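Local coordinates for phosphonate monoester hydrolase (Ruegeria pomeroyi, PDB 4UPK), which belongs to the sulfatase family of the alkaline phosphatase clan and assembles from four copies of its chain, at residues 212-217 with 317-322; 169-174 with 205-210. All blocks are in the same frame, centred on the assembly; numbering follows the deposited sequence.

How the contacts relate
Helix 213-224 and the turn that leads into it tie the two contacts together: contact 1 sets its first turn against the long helix 303-333, while contact 2 packs the loop just ahead of it on helix 169-177. Their centres are about 12 Å apart, and Trp171 of contact 2 reaches the backbone of Ser212 and Asp213 in contact 1. Both are buried where they touch, but the centre of contact 1 lies about 17 Å from the centre of the chain and that of contact 2 about 24 Å, beside a second subunit. The chemistry differs too: contact 1 is a polar helix-helix junction with two bridging waters, contact 2 chiefly an aromatic pair.

Contact 1: residues 212-217 with 317-322; sequences SDTAFL and ATEVDT
Ser212 and Glu319 meet through a hydrogen bond, Ser212 OG donating to Glu319 OE2 at 2.8 Å and arriving from above the carboxylate plane, 42° out of it. The serine can do this because its OG sits between its own backbone N and carbonyl carbon (chi1 88°), where it also accepts from Ala215 N at 3.1 Å in a nearly straight bond of 172°. One hydroxyl thus caps the helix and holds the glutamate. Glu319 spans the gap with an extended chain, CG pointing opposite the backbone N. Its other oxygen is gripped by water: one water donates to Glu319 OE1 and to Asp213 OD1, which may ease the closeness of two acidic groups 5.1 Å apart from Asp213 OD1 to Glu319 OE1. A second water takes the proton of Thr214 OG1 at 2.6 Å and donates to Glu319 OE1. Alongside these polar groups, Thr214 turns its methyl to helix 303-333, Thr214 CG2 lying 3.8 Å from Val320 CA, with the two side chains at about a right angle. Asp213 OD2 forms a salt bridge with Arg241 NE. The arrangement is a serine N-cap of helix 213-224, packed against helix 303-333 within the sulfatase-family domain.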
ATOM      1  N   SER A 212      14.486  11.516  39.334  1.00 16.38           N
ATOM      2  CA  SER A 212      13.061  11.291  39.084  1.00 16.25           C
ATOM      3  C   SER A 212      12.730  11.159  37.602  1.00 17.24           C
ATOM      4  O   SER A 212      13.521  11.554  36.753  1.00 17.05           O
ATOM      5  CB  SER A 212      12.220  12.390  39.731  1.00 19.03           C
ATOM      6  OG  SER A 212      12.044  13.513  38.878  1.00 20.33           O
ATOM      7  N   ASP A 213      11.555  10.605  37.312  1.00 12.36           N
ATOM      8  CA  ASP A 213      11.006  10.453  35.963  1.00 11.34           C
ATOM      9  C   ASP A 213      10.880  11.806  35.248  1.00 16.29           C
ATOM     10  O   ASP A 213      11.325  11.912  34.103  1.00 16.04           O
ATOM     11  CB  ASP A 213       9.669   9.681  35.999  1.00 12.21           C
ATOM     12  CG  ASP A 213       8.647  10.065  37.063  1.00 21.43           C
ATOM     13  OD1 ASP A 213       8.931  11.001  37.877  1.00 20.62           O
ATOM     14  OD2 ASP A 213       7.562   9.446  37.081  1.00 24.03           O
ATOM     15  N   THR A 214      10.356  12.861  35.962  1.00 12.60           N
ATOM     16  CA  THR A 214      10.232  14.251  35.487  1.00 11.40           C
ATOM     17  C   THR A 214      11.591  14.852  35.137  1.00 14.67           C
ATOM     18  O   THR A 214      11.732  15.404  34.048  1.00 15.27           O
ATOM     19  CB  THR A 214       9.472  15.111  36.519  1.00 17.10           C
ATOM     20  OG1 THR A 214       8.184  14.528  36.757  1.00 18.46           O
ATOM     21  CG2 THR A 214       9.333  16.581  36.090  1.00 13.06           C
ATOM     22  N   ALA A 215      12.574  14.772  36.079  1.00 11.77           N
ATOM     23  CA  ALA A 215      13.938  15.305  35.940  1.00 11.20           C
ATOM     24  C   ALA A 215      14.675  14.623  34.791  1.00 14.03           C
ATOM     25  O   ALA A 215      15.290  15.295  33.964  1.00 14.13           O
ATOM     26  CB  ALA A 215      14.719  15.121  37.240  1.00 11.82           C
ATOM     27  N   PHE A 216      14.605  13.287  34.751  1.00 10.03           N
ATOM     28  CA  PHE A 216      15.250  12.462  33.734  1.00  8.82           C
ATOM     29  C   PHE A 216      14.799  12.817  32.318  1.00 14.27           C
ATOM     30  O   PHE A 216      15.665  12.955  31.443  1.00 16.24           O
ATOM     31  CB  PHE A 216      15.088  10.959  34.052  1.00  8.98           C
ATOM     32  CG  PHE A 216      15.661  10.054  32.998  1.00 10.12           C
ATOM     33  CD1 PHE A 216      17.017   9.742  32.990  1.00 12.19           C
ATOM     34  CD2 PHE A 216      14.862   9.581  31.955  1.00 10.10           C
ATOM     35  CE1 PHE A 216      17.565   8.955  31.968  1.00 12.13           C
ATOM     36  CE2 PHE A 216      15.411   8.802  30.933  1.00 12.59           C
ATOM     37  CZ  PHE A 216      16.755   8.477  30.955  1.00  9.59           C
ATOM     38  N   LEU A 217      13.473  12.966  32.087  1.00  9.12           N
ATOM     39  CA  LEU A 217      12.945  13.308  30.747  1.00  9.57           C
ATOM     40  C   LEU A 217      13.416  14.686  30.286  1.00 14.40           C
ATOM     41  O   LEU A 217      13.838  14.832  29.146  1.00 16.06           O
ATOM     42  CB  LEU A 217      11.406  13.188  30.679  1.00  9.33           C
ATOM     43  CG  LEU A 217      10.752  13.296  29.300  1.00 13.34           C
ATOM     44  CD1 LEU A 217      11.269  12.231  28.308  1.00 13.20           C
ATOM     45  CD2 LEU A 217       9.288  13.204  29.415  1.00 12.45           C
ATOM     46  N   ALA A 317       3.006  18.238  40.323  1.00 11.35           N
ATOM     47  CA  ALA A 317       2.713  19.349  39.399  1.00 11.11           C
ATOM     48  C   ALA A 317       3.769  20.470  39.609  1.00 15.05           C
ATOM     49  O   ALA A 317       4.311  20.968  38.631  1.00 16.28           O
ATOM     50  CB  ALA A 317       1.315  19.884  39.631  1.00 11.63           C
ATOM     51  N   THR A 318       4.110  20.803  40.867  1.00 11.03           N
ATOM     52  CA  THR A 318       5.164  21.785  41.176  1.00 11.52           C
ATOM     53  C   THR A 318       6.546  21.296  40.607  1.00 13.24           C
ATOM     54  O   THR A 318       7.253  22.089  40.001  1.00 13.17           O
ATOM     55  CB  THR A 318       5.114  22.177  42.678  1.00 19.47           C
ATOM     56  OG1 THR A 318       3.921  22.934  42.890  1.00 19.97           O
ATOM     57  CG2 THR A 318       6.330  23.023  43.141  1.00 13.59           C
ATOM     58  N   GLU A 319       6.883  19.996  40.748  1.00  8.27           N
ATOM     59  CA  GLU A 319       8.118  19.455  40.198  1.00  8.13           C
ATOM     60  C   GLU A 319       8.122  19.507  38.652  1.00 15.45           C
ATOM     61  O   GLU A 319       9.147  19.820  38.064  1.00 17.31           O
ATOM     62  CB  GLU A 319       8.405  18.049  40.730  1.00  8.63           C
ATOM     63  CG  GLU A 319       9.797  17.533  40.326  1.00  9.57           C
ATOM     64  CD  GLU A 319       9.973  16.033  40.462  1.00 13.14           C
ATOM     65  OE1 GLU A 319       8.948  15.318  40.529  1.00 16.54           O
ATOM     66  OE2 GLU A 319      11.133  15.568  40.529  1.00 10.86           O
ATOM     67  N   VAL A 320       6.973  19.283  38.003  1.00 12.92           N
ATOM     68  CA  VAL A 320       6.862  19.412  36.534  1.00 12.69           C
ATOM     69  C   VAL A 320       7.147  20.871  36.154  1.00 17.27           C
ATOM     70  O   VAL A 320       7.919  21.132  35.224  1.00 16.24           O
ATOM     71  CB  VAL A 320       5.480  18.902  36.022  1.00 15.59           C
ATOM     72  CG1 VAL A 320       5.116  19.473  34.652  1.00 14.39           C
ATOM     73  CG2 VAL A 320       5.435  17.378  36.022  1.00 15.04           C
ATOM     74  N   ASP A 321       6.541  21.809  36.906  1.00 15.25           N
ATOM     75  CA  ASP A 321       6.745  23.237  36.743  1.00 15.19           C
ATOM     76  C   ASP A 321       8.227  23.633  36.784  1.00 19.24           C
ATOM     77  O   ASP A 321       8.646  24.334  35.883  1.00 20.41           O
ATOM     78  CB  ASP A 321       5.966  24.033  37.779  1.00 16.35           C
ATOM     79  CG  ASP A 321       5.941  25.495  37.434  1.00 24.47           C
ATOM     80  OD1 ASP A 321       5.058  25.898  36.663  1.00 25.64           O
ATOM     81  OD2 ASP A 321       6.866  26.223  37.861  1.00 32.07           O
ATOM     82  N   THR A 322       9.001  23.214  37.817  1.00 15.19           N
ATOM     83  CA  THR A 322      10.443  23.531  37.974  1.00 14.30           C
ATOM     84  C   THR A 322      11.244  23.089  36.748  1.00 17.09           C
ATOM     85  O   THR A 322      12.087  23.840  36.279  1.00 17.43           O
ATOM     86  CB  THR A 322      11.021  22.891  39.261  1.00 19.77           C
ATOM     87  OG1 THR A 322      10.216  23.216  40.396  1.00 15.68           O
ATOM     88  CG2 THR A 322      12.475  23.284  39.528  1.00 19.19           C
TER
HETATM   89  O   HOH W   1       8.676  12.257  40.216  1.00 21.22           O
HETATM   90  O   HOH W   2       6.881  15.503  38.831  1.00 22.83           O

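Contact 2: residues 169-174 with 205-210; sequences YPWQSH and AMYRAE
Trp171 drives the edge of its six-membered ring into the face of Tyr207, a T-shaped pair with centroids 5.2 Å apart and planes at 80°. Trp171 CZ2 stands over the centre of the tyrosine ring, 3.7 Å above its plane, and Trp171 CH2 lies 3.7 Å from Tyr207 CE2. Tyr207 presents that face because its CG is tucked between backbone N and carbonyl carbon (chi1 45°); Ala205 CB lies against the opposite face, toward the rim, so both faces of the ring have a neighbour. At its edge, in plane, sits Met206 CE.

In the sulfatase-family domain this stack joins the first turns of helix 169-177 to the loop running up to helix 213-224. The Trp171 ring also meets that of Phe216 on that helix, the planes inclined at about 45°.

The polar links lie around this pair. Trp171 NE1 donates to Asp211 O, just beyond the loop segment, which probably helps hold the rotation of the indole. A water bridges the segments further out, lying in the plane of the His174 ring: it donates to Glu210 O at 3.1 Å and accepts a weak bond from His174 NE2. On the helix, Ser173 OG donates to Tyr169 O and also accepts from Ala227 N of the second subunit.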
ATOM      1  N   TYR A 169      12.313   2.269  29.732  1.00 19.57           N
ATOM      2  CA  TYR A 169      13.599   1.567  29.771  1.00 19.94           C
ATOM      3  C   TYR A 169      14.799   2.496  29.977  1.00 21.91           C
ATOM      4  O   TYR A 169      15.592   2.199  30.871  1.00 22.05           O
ATOM      5  CB  TYR A 169      13.756   0.557  28.613  1.00 21.89           C
ATOM      6  CG  TYR A 169      13.014  -0.753  28.833  1.00 23.93           C
ATOM      7  CD1 TYR A 169      12.014  -0.862  29.798  1.00 25.45           C
ATOM      8  CD2 TYR A 169      13.286  -1.872  28.047  1.00 25.01           C
ATOM      9  CE1 TYR A 169      11.292  -2.041  29.963  1.00 25.86           C
ATOM     10  CE2 TYR A 169      12.587  -3.067  28.223  1.00 25.90           C
ATOM     11  CZ  TYR A 169      11.588  -3.146  29.179  1.00 32.73           C
ATOM     12  OH  TYR A 169      10.904  -4.323  29.363  1.00 31.63           O
ATOM     13  N   PRO A 170      14.907   3.664  29.274  1.00 17.40           N
ATOM     14  CA  PRO A 170      16.008   4.603  29.568  1.00 16.20           C
ATOM     15  C   PRO A 170      16.024   5.050  31.042  1.00 16.63           C
ATOM     16  O   PRO A 170      17.083   5.034  31.655  1.00 14.42           O
ATOM     17  CB  PRO A 170      15.714   5.789  28.626  1.00 18.14           C
ATOM     18  CG  PRO A 170      14.957   5.182  27.485  1.00 22.23           C
ATOM     19  CD  PRO A 170      14.075   4.177  28.158  1.00 18.22           C
ATOM     20  N   TRP A 171      14.853   5.428  31.617  1.00 13.82           N
ATOM     21  CA  TRP A 171      14.746   5.845  33.021  1.00 13.33           C
ATOM     22  C   TRP A 171      15.031   4.696  33.987  1.00 18.31           C
ATOM     23  O   TRP A 171      15.748   4.905  34.962  1.00 19.70           O
ATOM     24  CB  TRP A 171      13.406   6.539  33.339  1.00 12.11           C
ATOM     25  CG  TRP A 171      13.309   7.039  34.759  1.00 13.08           C
ATOM     26  CD1 TRP A 171      14.213   7.832  35.412  1.00 15.80           C
ATOM     27  CD2 TRP A 171      12.298   6.704  35.726  1.00 12.60           C
ATOM     28  NE1 TRP A 171      13.802   8.058  36.698  1.00 14.69           N
ATOM     29  CE2 TRP A 171      12.639   7.364  36.927  1.00 15.49           C
ATOM     30  CE3 TRP A 171      11.125   5.920  35.690  1.00 13.69           C
ATOM     31  CZ2 TRP A 171      11.846   7.282  38.077  1.00 14.65           C
ATOM     32  CZ3 TRP A 171      10.336   5.842  36.834  1.00 14.47           C
ATOM     33  CH2 TRP A 171      10.691   6.531  38.005  1.00 14.81           C
ATOM     34  N   GLN A 172      14.536   3.477  33.691  1.00 14.56           N
ATOM     35  CA  GLN A 172      14.795   2.279  34.513  1.00 13.94           C
ATOM     36  C   GLN A 172      16.262   1.952  34.535  1.00 19.88           C
ATOM     37  O   GLN A 172      16.766   1.525  35.578  1.00 21.62           O
ATOM     38  CB  GLN A 172      14.002   1.051  34.030  1.00 15.08           C
ATOM     39  CG  GLN A 172      12.498   1.061  34.384  1.00 10.79           C
ATOM     40  CD  GLN A 172      11.952  -0.349  34.340  1.00 16.70           C
ATOM     41  OE1 GLN A 172      12.371  -1.230  35.105  1.00 14.90           O
ATOM     42  NE2 GLN A 172      10.959  -0.585  33.502  1.00  9.68           N
ATOM     43  N   SER A 173      16.959   2.140  33.391  1.00 15.99           N
ATOM     44  CA  SER A 173      18.404   1.876  33.279  1.00 15.05           C
ATOM     45  C   SER A 173      19.218   2.953  34.017  1.00 17.36           C
ATOM     46  O   SER A 173      20.179   2.615  34.687  1.00 18.66           O
ATOM     47  CB  SER A 173      18.820   1.749  31.822  1.00 17.06           C
ATOM     48  OG  SER A 173      18.100   0.696  31.206  1.00 19.56           O
ATOM     49  N   HIS A 174      18.777   4.218  33.974  1.00 14.40           N
ATOM     50  CA  HIS A 174      19.366   5.339  34.717  1.00 15.17           C
ATOM     51  C   HIS A 174      19.355   4.985  36.226  1.00 19.23           C
ATOM     52  O   HIS A 174      20.380   5.099  36.895  1.00 18.28           O
ATOM     53  CB  HIS A 174      18.572   6.643  34.445  1.00 16.33           C
ATOM     54  CG  HIS A 174      19.106   7.842  35.183  1.00 19.71           C
ATOM     55  ND1 HIS A 174      18.397   8.433  36.217  1.00 21.06           N
ATOM     56  CD2 HIS A 174      20.290   8.481  35.051  1.00 20.32           C
ATOM     57  CE1 HIS A 174      19.148   9.436  36.634  1.00 19.95           C
ATOM     58  NE2 HIS A 174      20.303   9.484  35.982  1.00 20.10           N
ATOM     59  N   ALA A 205       9.721   9.295  47.513  1.00 21.24           N
ATOM     60  CA  ALA A 205      10.010   8.260  46.519  1.00 20.30           C
ATOM     61  C   ALA A 205      11.401   7.645  46.770  1.00 23.89           C
ATOM     62  O   ALA A 205      12.250   8.292  47.382  1.00 23.20           O
ATOM     63  CB  ALA A 205       9.927   8.841  45.116  1.00 20.29           C
ATOM     64  N   MET A 206      11.602   6.388  46.328  1.00 21.60           N
ATOM     65  CA  MET A 206      12.848   5.596  46.411  1.00 21.43           C
ATOM     66  C   MET A 206      14.023   6.388  45.797  1.00 21.44           C
ATOM     67  O   MET A 206      15.143   6.347  46.302  1.00 19.46           O
ATOM     68  CB  MET A 206      12.648   4.241  45.665  1.00 24.45           C
ATOM     69  CG  MET A 206      13.949   3.461  45.332  1.00 29.21           C
ATOM     70  SD  MET A 206      13.867   2.451  43.798  1.00 33.94           S
ATOM     71  CE  MET A 206      14.086   3.724  42.568  1.00 30.36           C
ATOM     72  N   TYR A 207      13.742   7.105  44.701  1.00 18.01           N
ATOM     73  CA  TYR A 207      14.703   7.914  43.949  1.00 17.06           C
ATOM     74  C   TYR A 207      14.737   9.368  44.433  1.00 20.09           C
ATOM     75  O   TYR A 207      13.709   9.919  44.846  1.00 19.44           O
ATOM     76  CB  TYR A 207      14.403   7.837  42.426  1.00 16.93           C
ATOM     77  CG  TYR A 207      12.933   7.981  42.090  1.00 19.15           C
ATOM     78  CD1 TYR A 207      12.350   9.239  41.933  1.00 21.41           C
ATOM     79  CD2 TYR A 207      12.117   6.860  41.941  1.00 19.24           C
ATOM     80  CE1 TYR A 207      10.991   9.377  41.638  1.00 22.78           C
ATOM     81  CE2 TYR A 207      10.752   6.987  41.686  1.00 19.85           C
ATOM     82  CZ  TYR A 207      10.194   8.246  41.524  1.00 28.26           C
ATOM     83  OH  TYR A 207       8.854   8.362  41.248  1.00 30.35           O
ATOM     84  N   ARG A 208      15.920   9.982  44.371  1.00 16.65           N
ATOM     85  CA  ARG A 208      16.112  11.399  44.720  1.00 17.13           C
ATOM     86  C   ARG A 208      15.482  12.231  43.596  1.00 19.88           C
ATOM     87  O   ARG A 208      15.265  11.697  42.502  1.00 19.18           O
ATOM     88  CB  ARG A 208      17.607  11.749  44.880  1.00 17.73           C
ATOM     89  CG  ARG A 208      18.272  10.998  46.027  1.00 26.94           C
ATOM     90  CD  ARG A 208      19.784  11.168  46.054  1.00 33.71           C
ATOM     91  NE  ARG A 208      20.162  12.505  46.505  1.00 43.75           N
ATOM     92  CZ  ARG A 208      21.190  13.203  46.034  1.00 61.50           C
ATOM     93  NH1 ARG A 208      21.977  12.691  45.092  1.00 48.02           N
ATOM     94  NH2 ARG A 208      21.435  14.425  46.492  1.00 48.63           N
ATOM     95  N   ALA A 209      15.159  13.510  43.871  1.00 13.77           N
ATOM     96  CA  ALA A 209      14.550  14.434  42.908  1.00 13.46           C
ATOM     97  C   ALA A 209      15.332  14.538  41.593  1.00 18.40           C
ATOM     98  O   ALA A 209      14.721  14.515  40.532  1.00 18.23           O
ATOM     99  CB  ALA A 209      14.373  15.814  43.526  1.00 14.08           C
ATOM    100  N   GLU A 210      16.680  14.597  41.657  1.00 15.30           N
ATOM    101  CA  GLU A 210      17.521  14.683  40.466  1.00 15.57           C
ATOM    102  C   GLU A 210      17.509  13.392  39.634  1.00 19.45           C
ATOM    103  O   GLU A 210      17.981  13.410  38.492  1.00 21.33           O
ATOM    104  CB  GLU A 210      18.966  15.109  40.826  1.00 17.32           C
ATOM    105  CG  GLU A 210      19.620  14.251  41.890  1.00 27.71           C
ATOM    106  CD  GLU A 210      19.601  14.867  43.278  1.00 48.94           C
ATOM    107  OE1 GLU A 210      18.514  14.940  43.899  1.00 29.95           O
ATOM    108  OE2 GLU A 210      20.687  15.276  43.748  1.00 50.01           O
TER
HETATM  109  O   HOH W   3      20.819  12.332  37.697  1.00 33.29           O